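Local atomic coordinates of D-lactate dehydrogenase (Fermentative) (Pseudomonas aeruginosa, PDB entry 6ABJ), a protein that acts as an NAD-dependent D-lactate dehydrogenase, probably interconverting pyruvate and D-lactate with NADH and NAD+, as a tetrameric member of the D-isomer specific 2-hydroxyacid dehydrogenase family. Residues 23-26 / 27-30; 115-118 / 119-122; 192-195 / 196-199; 321-324 / 325-329. All coordinates share one frame; numbering follows the deposited sequence.

Contact 1 of 4, residues 23-26 / 27-30; sequences SSQA and YDSE
The start of helix 26-35, reached from the parallel sheet through the loop after strand 18-21, is closed where Asp28 turns back on Gln25, the N-cap residue. Asp28 OD2 accepts from Gln25 N at 2.8 Å through its anti lone pair, the reciprocal half of a capping box; the cap side chain, a glutamine, takes no part in it. A water 2.7 Å from Asp28 OD2 donates to it and to Ser23 O, so two donors grip this carboxylate oxygen and tie the loop to the first turn. The other carboxylate oxygen, Asp28 OD1, has a long, weak ion pair with Arg91. The ring of Tyr27 lies alongside the Gln25 chain: with chi1 at 66° the ring folds back along the glutamine, and Gln25 CB sits over one face, 3.8 Å from the ring centroid, in a CH-pi contact. The amide and ring planes are 21° apart. Beyond this pair, Tyr27 packs on Leu320 of helix 317-335 and on Thr154 of a second subunit. Gln25 O receives Ser29 N and, weakly, Asp28 N. One residue on, Ala26 O takes two donors, Glu30 N at 3.0 Å and the hydroxyl Ser29 OG at 3.1 Å.

Contact 2 of 4, residues 115-118 / 119-122; sequences AYSP and HAVA. With ACT (acetate ion), chain D.
Ser117 OG meets the first turn of helix 118-134 directly, accepting from Ala120 N at 3.3 Å with a nearly straight N-H...O angle of 166°. The hydroxyl is brought there by a chi1 of 164°, which swings OG beside its own carbonyl carbon and also sets it 3.6 Å from Ala120 CB. A water 2.7 Å from Ser117 OG accepts from His119 N, so two amides of the first turn are served by the hydroxyl and its water. The backbone follows with Val121 N bonded to Ser117 O and Ala122 N to Pro118 O. Just before the cap, Tyr116 CB rests on Val121 CG2 at 4.0 Å, while its ring runs away from the helix; there Tyr116 OH donates to acetate OXT at 2.6 Å, with OXT at the ring edge and in its plane. Farther out, Ala93 N bonds the same phenol oxygen, Gly94 N holds the acetate, and the ring stacks with Phe314, a residue that binds NADH, which is absent from this chain. Pro118 leans on Gln170, another NADH-binding residue, and His119 stacks with His159 of a second subunit. The arrangement is a serine N-cap, placed at the start of a long helix beside the cofactor site.

Contact 3 of 4, residues 192-195 / 196-199; sequences YPNP and RIQA
Asn194 lays its amide across the guanidinium of Arg196 and, with the same group, N-caps helix 195-199, the short helix after strand 185-189 of the Rossmann-type NAD-binding domain. The two side chains run at about a right angle, their planes 49° apart, and Arg196 NH2 comes within 3.1 Å of Asn194 CG. NH2 makes no hydrogen bond to the amide: its angle to OD1 is poor, and ND2 is itself a donor. NH1 of the same guanidinium forms a salt bridge with Glu173. Reaching Asn194 takes bends in the arginine chain at chi2 and chi3. The cap itself is Ile197 N to Asn194 OD1, 3.0 Å, the donor tilted 30° from the carbonyl plane. A chi1 of 71° places Asn194 CG between its backbone N and carbonyl carbon, turning OD1 over the first turn, where Arg196 N lies 2.9 Å from it. Ile197 CG1 packs on the amide as well, 3.5 Å from OD1. The neighbourhood is that of the cofactor: Asn194 touches Thr168, and Tyr192 N bonds Asp190, a residue seen to bind NADH. On another side of the turn, Gln198 OE1 lies 3.4 Å from Pro195 CA, while Ala199 N bonds Pro195 O at 2.9 Å.

Contact 4 of 4, residues 321-324 / 325-329; sequences AAIA and DTTLD
Thr326 and Thr327 each fold their hydroxyl back onto the carbonyl one turn earlier, on Ala322 and Ile323. Thr327 OG1 donates to Ile323 O at 2.7 Å and Thr326 OG1 to Ala322 O at 3.0 Å. In both threonines OG1 lies anti to the carbonyl carbon (chi1 -62° in Thr327), which directs it at the carbonyl one turn back. Each carbonyl therefore holds two donors, the amide N and the hydroxyl of one residue, which arrive from opposite faces of the carbonyl plane. Backbone bonds continue the ladder on both sides: Asp325 N to Ala321 O and Leu328 N to Ala324 O, the latter 2.9 Å long with an N-H...O angle of 172°. Among the charged groups, Asp325 curls its carboxylate back until CG is 3.1 Å from Ala321 O, a proximity of acceptors and not a bond; OD1 accepts from Ser35 OG, at the end of helix 26-35, and forms a salt bridge with Arg38 just beyond it. Apolar packing is directed outward: Ala324 and Thr327 rest on Phe32 of helix 26-35, and Ile323 on Phe314. The whole is a regular alpha-helix with threonine hydroxyls bonded i to i-4, packed against helix 26-35.

In the fold
Contacts 1, 2 and 3 are N-terminal helix caps of differing kind, whereas contact 4 lies within helix 317-335. Contacts 2 and 4 touch, Tyr116 CE1 meeting Ile323 CD1 at 3.7 Å, and both side chains reach Phe314, an NADH-binding residue, to within about 3 Å. Tyr27 of contact 1 is about 6 Å from that residue's side chain, and contacts 1 and 4, centres 13 Å apart, are bridged by helix 26-35 packing on helix 317-335. Contact 3, beside the Rossmann-type sheet, is the most distant from contact 1, its centre 38 Å away on the opposite side of the chain's centre, yet Arg196 comes within about 6 Å of Gln170, against which Pro118 of contact 2 packs.

Contact 1 of 4, residues 23-26 / 27-30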
loop_
_atom_site.group_PDB
_atom_site.type_symbol
_atom_site.label_atom_id
_atom_site.label_comp_id
_atom_site.label_asym_id
_atom_site.label_seq_id
_atom_site.Cartn_x
_atom_site.Cartn_y
_atom_site.Cartn_z
ATOM N N SER B 23 -8.930 10.515 -25.584
ATOM C CA SER B 23 -8.146 10.136 -24.358
ATOM C C SER B 23 -8.109 11.272 -23.320
ATOM O O SER B 23 -7.120 11.518 -22.693
ATOM C CB SER B 23 -6.759 9.658 -24.755
ATOM O OG SER B 23 -6.820 8.473 -25.594
ATOM N N SER B 24 -9.225 11.956 -23.162
ATOM C CA SER B 24 -9.288 13.182 -22.345
ATOM C C SER B 24 -9.272 12.880 -20.860
ATOM O O SER B 24 -9.935 11.938 -20.415
ATOM C CB SER B 24 -10.549 13.953 -22.661
ATOM O OG SER B 24 -10.613 14.310 -24.054
ATOM N N GLN B 25 -8.495 13.665 -20.126
ATOM C CA GLN B 25 -8.410 13.555 -18.666
ATOM C C GLN B 25 -8.966 14.862 -18.159
ATOM O O GLN B 25 -8.990 15.864 -18.883
ATOM C CB GLN B 25 -6.933 13.466 -18.223
ATOM C CG GLN B 25 -6.202 12.262 -18.782
ATOM C CD GLN B 25 -6.744 11.006 -18.180
ATOM O OE1 GLN B 25 -7.365 11.029 -17.098
ATOM N NE2 GLN B 25 -6.599 9.913 -18.895
ATOM N N ALA B 26 -9.349 14.879 -16.901
ATOM C CA ALA B 26 -9.802 16.109 -16.286
ATOM C C ALA B 26 -8.763 17.213 -16.383
ATOM O O ALA B 26 -9.098 18.373 -16.601
ATOM C CB ALA B 26 -10.216 15.861 -14.830
ATOM N N TYR B 27 -7.475 16.873 -16.236
ATOM C CA TYR B 27 -6.434 17.919 -16.331
ATOM C C TYR B 27 -6.308 18.496 -17.785
ATOM O O TYR B 27 -5.870 19.648 -17.981
ATOM C CB TYR B 27 -5.076 17.401 -15.790
ATOM C CG TYR B 27 -4.392 16.275 -16.579
ATOM C CD1 TYR B 27 -3.782 16.547 -17.778
ATOM C CD2 TYR B 27 -4.340 14.975 -16.105
ATOM C CE1 TYR B 27 -3.180 15.574 -18.524
ATOM C CE2 TYR B 27 -3.687 13.977 -16.854
ATOM C CZ TYR B 27 -3.134 14.300 -18.067
ATOM O OH TYR B 27 -2.465 13.386 -18.866
ATOM N N ASP B 28 -6.741 17.731 -18.777
ATOM C CA ASP B 28 -6.780 18.265 -20.174
ATOM C C ASP B 28 -7.883 19.317 -20.305
ATOM O O ASP B 28 -7.662 20.435 -20.805
ATOM C CB ASP B 28 -7.042 17.140 -21.157
ATOM C CG ASP B 28 -5.929 16.130 -21.218
ATOM O OD1 ASP B 28 -4.772 16.538 -21.439
ATOM O OD2 ASP B 28 -6.204 14.908 -21.155
ATOM N N SER B 29 -9.095 18.964 -19.856
ATOM C CA SER B 29 -10.233 19.890 -19.957
ATOM C C SER B 29 -9.973 21.144 -19.177
ATOM O O SER B 29 -10.247 22.223 -19.637
ATOM C CB SER B 29 -11.591 19.282 -19.612
ATOM O OG SER B 29 -11.482 18.381 -18.542
ATOM N N GLU B 30 -9.409 21.018 -17.994
ATOM C CA GLU B 30 -9.160 22.178 -17.174
ATOM C C GLU B 30 -8.128 23.115 -17.801
ATOM O O GLU B 30 -8.359 24.328 -17.884
ATOM C CB GLU B 30 -8.782 21.647 -15.771
ATOM C CG GLU B 30 -8.475 22.676 -14.715
ATOM C CD GLU B 30 -9.045 22.247 -13.375
ATOM O OE1 GLU B 30 -8.961 21.027 -13.005
ATOM O OE2 GLU B 30 -9.603 23.129 -12.695
HETATM O O HOH W 1 -4.538 12.944 -21.970
#

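Contact 2 of 4, residues 115-118 / 119-122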
loop_
_atom_site.group_PDB
_atom_site.type_symbol
_atom_site.label_atom_id
_atom_site.label_comp_id
_atom_site.label_asym_id
_atom_site.label_seq_id
_atom_site.Cartn_x
_atom_site.Cartn_y
_atom_site.Cartn_z
ATOM N N ALA B 115 8.483 21.015 -27.149
ATOM C CA ALA B 115 9.270 20.740 -25.912
ATOM C C ALA B 115 8.388 21.008 -24.689
ATOM O O ALA B 115 7.574 21.906 -24.729
ATOM C CB ALA B 115 10.464 21.650 -25.836
ATOM N N TYR B 116 8.581 20.245 -23.599
ATOM C CA TYR B 116 7.870 20.464 -22.364
ATOM C C TYR B 116 8.618 21.455 -21.506
ATOM O O TYR B 116 9.824 21.640 -21.680
ATOM C CB TYR B 116 7.737 19.139 -21.613
ATOM C CG TYR B 116 6.900 18.096 -22.349
ATOM C CD1 TYR B 116 5.598 18.374 -22.714
ATOM C CD2 TYR B 116 7.429 16.853 -22.707
ATOM C CE1 TYR B 116 4.824 17.438 -23.372
ATOM C CE2 TYR B 116 6.657 15.945 -23.410
ATOM C CZ TYR B 116 5.360 16.250 -23.726
ATOM O OH TYR B 116 4.576 15.347 -24.408
ATOM N N SER B 117 7.893 22.137 -20.624
ATOM C CA SER B 117 8.443 23.059 -19.636
ATOM C C SER B 117 9.679 22.499 -18.916
ATOM O O SER B 117 9.601 21.439 -18.238
ATOM C CB SER B 117 7.384 23.319 -18.567
ATOM O OG SER B 117 7.911 23.911 -17.386
ATOM N N PRO B 118 10.795 23.215 -19.002
ATOM C CA PRO B 118 12.017 22.674 -18.442
ATOM C C PRO B 118 11.999 22.696 -16.933
ATOM O O PRO B 118 12.544 21.778 -16.341
ATOM C CB PRO B 118 13.116 23.591 -18.998
ATOM C CG PRO B 118 12.397 24.851 -19.428
ATOM C CD PRO B 118 11.048 24.426 -19.835
ATOM N N HIS B 119 11.401 23.697 -16.307
ATOM C CA HIS B 119 11.296 23.655 -14.847
ATOM C C HIS B 119 10.458 22.489 -14.332
ATOM O O HIS B 119 10.847 21.837 -13.366
ATOM C CB HIS B 119 10.781 24.960 -14.283
ATOM C CG HIS B 119 11.766 26.055 -14.414
ATOM N ND1 HIS B 119 12.866 26.159 -13.598
ATOM C CD2 HIS B 119 11.855 27.080 -15.307
ATOM C CE1 HIS B 119 13.589 27.208 -13.968
ATOM N NE2 HIS B 119 12.992 27.779 -14.999
ATOM N N ALA B 120 9.320 22.240 -14.951
ATOM C CA ALA B 120 8.468 21.140 -14.507
ATOM C C ALA B 120 9.222 19.823 -14.562
ATOM O O ALA B 120 9.190 19.030 -13.585
ATOM C CB ALA B 120 7.202 21.054 -15.321
ATOM N N VAL B 121 9.889 19.565 -15.689
ATOM C CA VAL B 121 10.576 18.307 -15.906
ATOM C C VAL B 121 11.815 18.160 -15.011
ATOM O O VAL B 121 12.026 17.115 -14.391
ATOM C CB VAL B 121 10.895 18.054 -17.412
ATOM C CG1 VAL B 121 11.608 16.711 -17.597
ATOM C CG2 VAL B 121 9.594 18.022 -18.213
ATOM N N ALA B 122 12.608 19.211 -14.870
ATOM C CA ALA B 122 13.809 19.115 -14.059
ATOM C C ALA B 122 13.432 18.977 -12.540
ATOM O O ALA B 122 14.096 18.269 -11.807
ATOM C CB ALA B 122 14.684 20.339 -14.279
HETATM C C ACT D . 5.340 12.096 -25.121
HETATM O O ACT D . 5.894 11.105 -25.644
HETATM O OXT ACT D . 5.610 13.266 -25.467
HETATM C CH3 ACT D . 4.317 11.873 -24.046
HETATM O O HOH W 2 9.732 25.862 -17.201
#

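Contact 3 of 4, residues 192-195 / 196-199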
loop_
_atom_site.group_PDB
_atom_site.type_symbol
_atom_site.label_atom_id
_atom_site.label_comp_id
_atom_site.label_asym_id
_atom_site.label_seq_id
_atom_site.Cartn_x
_atom_site.Cartn_y
_atom_site.Cartn_z
ATOM N N TYR B 192 27.930 19.251 -27.552
ATOM C CA TYR B 192 28.179 20.697 -27.690
ATOM C C TYR B 192 28.094 21.418 -26.372
ATOM O O TYR B 192 27.038 21.965 -26.023
ATOM C CB TYR B 192 27.193 21.330 -28.677
ATOM C CG TYR B 192 27.190 20.636 -30.015
ATOM C CD1 TYR B 192 28.173 20.906 -30.977
ATOM C CD2 TYR B 192 26.176 19.735 -30.345
ATOM C CE1 TYR B 192 28.151 20.268 -32.212
ATOM C CE2 TYR B 192 26.145 19.102 -31.568
ATOM C CZ TYR B 192 27.131 19.375 -32.492
ATOM O OH TYR B 192 27.081 18.735 -33.694
ATOM N N PRO B 193 29.196 21.418 -25.615
ATOM C CA PRO B 193 29.191 22.037 -24.318
ATOM C C PRO B 193 28.803 23.483 -24.375
ATOM O O PRO B 193 29.083 24.105 -25.370
ATOM C CB PRO B 193 30.642 21.924 -23.881
ATOM C CG PRO B 193 31.126 20.680 -24.530
ATOM C CD PRO B 193 30.363 20.541 -25.813
ATOM N N ASN B 194 28.185 24.018 -23.327
ATOM C CA ASN B 194 27.902 25.431 -23.268
ATOM C C ASN B 194 28.464 26.100 -22.006
ATOM O O ASN B 194 28.742 25.425 -20.990
ATOM C CB ASN B 194 26.429 25.677 -23.393
ATOM C CG ASN B 194 25.649 25.255 -22.156
ATOM O OD1 ASN B 194 25.700 25.899 -21.101
ATOM N ND2 ASN B 194 24.913 24.159 -22.298
ATOM N N PRO B 195 28.648 27.438 -22.060
ATOM C CA PRO B 195 29.302 28.155 -20.954
ATOM C C PRO B 195 28.413 28.374 -19.780
ATOM O O PRO B 195 28.890 28.689 -18.695
ATOM C CB PRO B 195 29.663 29.526 -21.572
ATOM C CG PRO B 195 28.666 29.697 -22.667
ATOM C CD PRO B 195 28.476 28.307 -23.242
ATOM N N ARG B 196 27.126 28.177 -19.962
ATOM C CA ARG B 196 26.249 28.361 -18.840
ATOM C C ARG B 196 26.472 27.302 -17.771
ATOM O O ARG B 196 26.475 27.591 -16.575
ATOM C CB ARG B 196 24.790 28.373 -19.299
ATOM C CG ARG B 196 24.284 29.759 -19.683
ATOM C CD ARG B 196 23.368 29.716 -20.900
ATOM N NE ARG B 196 23.785 28.714 -21.877
ATOM C CZ ARG B 196 22.946 27.922 -22.535
ATOM N NH1 ARG B 196 21.642 28.012 -22.318
ATOM N NH2 ARG B 196 23.413 27.040 -23.409
ATOM N N ILE B 197 26.660 26.071 -18.223
ATOM C CA ILE B 197 26.958 24.908 -17.323
ATOM C C ILE B 197 28.217 25.201 -16.563
ATOM O O ILE B 197 28.287 25.075 -15.343
ATOM C CB ILE B 197 27.158 23.642 -18.146
ATOM C CG1 ILE B 197 25.818 23.214 -18.786
ATOM C CG2 ILE B 197 27.768 22.539 -17.293
ATOM C CD1 ILE B 197 24.822 22.593 -17.808
ATOM N N GLN B 198 29.217 25.723 -17.296
ATOM C CA GLN B 198 30.455 26.198 -16.689
ATOM C C GLN B 198 30.285 27.264 -15.647
ATOM O O GLN B 198 30.887 27.156 -14.589
ATOM C CB GLN B 198 31.402 26.647 -17.797
ATOM C CG GLN B 198 31.858 25.425 -18.558
ATOM C CD GLN B 198 32.655 25.752 -19.818
ATOM O OE1 GLN B 198 32.222 26.522 -20.669
ATOM N NE2 GLN B 198 33.805 25.119 -19.957
ATOM N N ALA B 199 29.453 28.273 -15.913
ATOM C CA ALA B 199 29.182 29.335 -14.924
ATOM C C ALA B 199 28.529 28.811 -13.655
ATOM O O ALA B 199 28.727 29.388 -12.581
ATOM C CB ALA B 199 28.298 30.419 -15.512
#

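Contact 4 of 4, residues 321-324 / 325-329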
loop_
_atom_site.group_PDB
_atom_site.type_symbol
_atom_site.label_atom_id
_atom_site.label_comp_id
_atom_site.label_asym_id
_atom_site.label_seq_id
_atom_site.Cartn_x
_atom_site.Cartn_y
_atom_site.Cartn_z
ATOM N N ALA B 321 -0.578 24.250 -18.865
ATOM C CA ALA B 321 -1.004 25.503 -19.509
ATOM C C ALA B 321 -0.160 25.813 -20.741
ATOM O O ALA B 321 -0.718 26.245 -21.771
ATOM C CB ALA B 321 -0.998 26.682 -18.519
ATOM N N ALA B 322 1.148 25.596 -20.666
ATOM C CA ALA B 322 2.020 25.788 -21.828
ATOM C C ALA B 322 1.696 24.857 -23.012
ATOM O O ALA B 322 1.726 25.271 -24.193
ATOM C CB ALA B 322 3.494 25.633 -21.442
ATOM N N ILE B 323 1.429 23.592 -22.704
ATOM C CA ILE B 323 1.001 22.609 -23.708
ATOM C C ILE B 323 -0.339 23.044 -24.365
ATOM O O ILE B 323 -0.535 22.934 -25.591
ATOM C CB ILE B 323 0.811 21.229 -23.055
ATOM C CG1 ILE B 323 2.184 20.538 -22.812
ATOM C CG2 ILE B 323 -0.081 20.296 -23.873
ATOM C CD1 ILE B 323 2.113 19.454 -21.752
ATOM N N ALA B 324 -1.269 23.495 -23.543
ATOM C CA ALA B 324 -2.584 23.925 -24.080
ATOM C C ALA B 324 -2.470 25.162 -24.956
ATOM O O ALA B 324 -3.038 25.174 -26.047
ATOM C CB ALA B 324 -3.548 24.162 -22.951
ATOM N N ASP B 325 -1.721 26.169 -24.500
ATOM C CA ASP B 325 -1.482 27.420 -25.234
ATOM C C ASP B 325 -0.784 27.114 -26.573
ATOM O O ASP B 325 -1.157 27.611 -27.631
ATOM C CB ASP B 325 -0.531 28.334 -24.425
ATOM C CG ASP B 325 -1.162 28.934 -23.183
ATOM O OD1 ASP B 325 -2.351 28.778 -22.930
ATOM O OD2 ASP B 325 -0.428 29.601 -22.449
ATOM N N THR B 326 0.266 26.305 -26.513
ATOM C CA THR B 326 0.998 25.915 -27.673
ATOM C C THR B 326 0.079 25.182 -28.654
ATOM O O THR B 326 0.064 25.505 -29.861
ATOM C CB THR B 326 2.248 25.122 -27.305
ATOM O OG1 THR B 326 3.176 26.059 -26.711
ATOM C CG2 THR B 326 2.879 24.578 -28.522
ATOM N N THR B 327 -0.729 24.247 -28.157
ATOM C CA THR B 327 -1.559 23.431 -29.045
ATOM C C THR B 327 -2.671 24.305 -29.714
ATOM O O THR B 327 -2.883 24.205 -30.920
ATOM C CB THR B 327 -2.156 22.269 -28.262
ATOM O OG1 THR B 327 -1.074 21.446 -27.770
ATOM C CG2 THR B 327 -3.100 21.443 -29.105
ATOM N N LEU B 328 -3.340 25.162 -28.939
ATOM C CA LEU B 328 -4.343 26.059 -29.490
ATOM C C LEU B 328 -3.713 27.074 -30.473
ATOM O O LEU B 328 -4.275 27.315 -31.568
ATOM C CB LEU B 328 -5.159 26.736 -28.367
ATOM C CG LEU B 328 -6.000 25.760 -27.515
ATOM C CD1 LEU B 328 -6.996 26.466 -26.611
ATOM C CD2 LEU B 328 -6.733 24.723 -28.345
ATOM N N ASP B 329 -2.541 27.621 -30.133
ATOM C CA ASP B 329 -1.814 28.465 -31.078
ATOM C C ASP B 329 -1.454 27.710 -32.351
ATOM O O ASP B 329 -1.537 28.285 -33.452
ATOM C CB ASP B 329 -0.567 29.103 -30.461
ATOM C CG ASP B 329 -0.899 30.221 -29.454
ATOM O OD1 ASP B 329 -2.082 30.696 -29.395
ATOM O OD2 ASP B 329 0.044 30.665 -28.749
#